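Local coordinates for putative uncharacterized protein (Ustilago maydis, PDB 4GNX) that probably serves as the smallest, OB-fold subunit of the heterotrimeric replication protein A, the complex that binds single-stranded DNA, at residues A48-P51 with D52-V55. Numbering follows the deposited sequence.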
ATOM      1  N   ALA A  48      11.525  25.904  24.418  1.00 45.32           N
ATOM      2  CA  ALA A  48      11.631  26.240  25.826  1.00 46.76           C
ATOM      3  C   ALA A  48      10.796  25.230  26.576  1.00 46.91           C
ATOM      4  O   ALA A  48       9.581  25.130  26.381  1.00 46.68           O
ATOM      5  CB  ALA A  48      11.154  27.659  26.096  1.00 46.95           C
ATOM      6  N   MET A  49      11.467  24.474  27.431  1.00 48.62           N
ATOM      7  CA  MET A  49      10.894  23.317  28.076  1.00 48.85           C
ATOM      8  C   MET A  49      10.336  23.618  29.473  1.00 51.12           C
ATOM      9  O   MET A  49      10.881  24.447  30.213  1.00 53.23           O
ATOM     10  CB  MET A  49      11.975  22.234  28.138  1.00 50.66           C
ATOM     11  CG  MET A  49      11.487  20.803  27.951  1.00 52.06           C
ATOM     12  SD  MET A  49      10.512  20.474  26.464  1.00 49.62           S
ATOM     13  CE  MET A  49      11.527  21.310  25.243  1.00 47.01           C
ATOM     14  N   THR A  50       9.236  22.941  29.805  1.00 50.97           N
ATOM     15  CA  THR A  50       8.672  22.890  31.158  1.00 53.99           C
ATOM     16  C   THR A  50       9.715  22.375  32.167  1.00 57.78           C
ATOM     17  O   THR A  50      10.536  21.518  31.833  1.00 57.37           O
ATOM     18  CB  THR A  50       7.398  21.999  31.164  1.00 53.10           C
ATOM     19  OG1 THR A  50       6.327  22.716  30.561  1.00 50.93           O
ATOM     20  CG2 THR A  50       6.941  21.617  32.555  1.00 57.81           C
ATOM     21  N   PRO A  51       9.697  22.913  33.397  1.00 62.28           N
ATOM     22  CA  PRO A  51      10.543  22.433  34.490  1.00 68.36           C
ATOM     23  C   PRO A  51      10.650  20.906  34.605  1.00 71.79           C
ATOM     24  O   PRO A  51      11.754  20.365  34.689  1.00 72.61           O
ATOM     25  CB  PRO A  51       9.865  23.019  35.727  1.00 70.48           C
ATOM     26  CG  PRO A  51       9.253  24.283  35.233  1.00 68.15           C
ATOM     27  CD  PRO A  51       9.021  24.168  33.756  1.00 63.31           C
ATOM     28  N   ASP A  52       9.518  20.216  34.615  1.00 76.13           N
ATOM     29  CA  ASP A  52       9.558  18.756  34.612  1.00 82.58           C
ATOM     30  C   ASP A  52       9.529  18.199  33.190  1.00 82.83           C
ATOM     31  O   ASP A  52       8.478  18.176  32.530  1.00 80.96           O
ATOM     32  CB  ASP A  52       8.453  18.144  35.486  1.00 87.29           C
ATOM     33  CG  ASP A  52       7.136  18.902  35.404  1.00 86.62           C
ATOM     34  OD1 ASP A  52       6.558  19.030  34.300  1.00 80.62           O
ATOM     35  OD2 ASP A  52       6.678  19.351  36.474  1.00 91.78           O
ATOM     36  N   SER A  53      10.704  17.783  32.718  1.00 84.99           N
ATOM     37  CA  SER A  53      10.847  17.105  31.430  1.00 83.23           C
ATOM     38  C   SER A  53      12.156  16.318  31.414  1.00 89.38           C
ATOM     39  O   SER A  53      13.217  16.881  31.679  1.00 90.24           O
ATOM     40  CB  SER A  53      10.795  18.109  30.282  1.00 76.62           C
ATOM     41  OG  SER A  53       9.539  18.773  30.257  1.00 73.95           O
ATOM     42  N   ASP A  54      12.069  15.013  31.143  1.00 94.78           N
ATOM     43  CA  ASP A  54      13.261  14.147  31.067  1.00 98.30           C
ATOM     44  C   ASP A  54      13.634  13.834  29.614  1.00 93.34           C
ATOM     45  O   ASP A  54      14.155  12.751  29.299  1.00 95.75           O
ATOM     46  CB  ASP A  54      13.108  12.863  31.916  1.00106.90           C
ATOM     47  CG  ASP A  54      11.969  11.944  31.441  1.00110.64           C
ATOM     48  OD1 ASP A  54      11.633  10.997  32.196  1.00114.61           O
ATOM     49  OD2 ASP A  54      11.415  12.149  30.332  1.00107.78           O
ATOM     50  N   VAL A  55      13.350  14.807  28.748  1.00 84.96           N
ATOM     51  CA  VAL A  55      13.683  14.774  27.324  1.00 81.12           C
ATOM     52  C   VAL A  55      15.119  14.298  27.065  1.00 82.33           C
ATOM     53  O   VAL A  55      15.369  13.544  26.130  1.00 82.71           O
ATOM     54  CB  VAL A  55      13.442  16.164  26.674  1.00 80.21           C
ATOM     55  CG1 VAL A  55      14.027  16.238  25.275  1.00 79.42           C
ATOM     56  CG2 VAL A  55      11.957  16.499  26.628  1.00 77.47           C
TER
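Met49 and Val55 face each other across the base of a turn in the loop that leaves strand 44-48 of the OB fold and leads on to strand 60-68. Met49 bends at chi2 (54°) and again at chi3 (46°), which carries SD round to 4.2 Å from Val55 CG2. Its CG meets Ser53 CB at 3.6 Å from across the turn, the CB of each residue pointing toward the other segment. Both Met49 and Val55 also rest on Leu35 of strand 34-39 and Ile79 of strand 73-81, so the inner side of the loop is laid against the barrel sheet.

The outer part of the turn lies at the protein surface. Thr50 and Asp52 run side by side and point the same way, a methyl beside a carboxylate oxygen: CG2 of Thr50, rather than its hydroxyl, meets OD1 of Asp52. Pro51 and Asp52 form the corner. The polar contacts are those of Ser53, which reaches back into the turn, its OG 3.3 Å from Thr50 O. The hydroxyl gives a hydrogen bond to the preceding residue: Ser53 OG sits 2.6 Å from Asp52 O, above the carbonyl plane, with a C=O...OG angle of 97°.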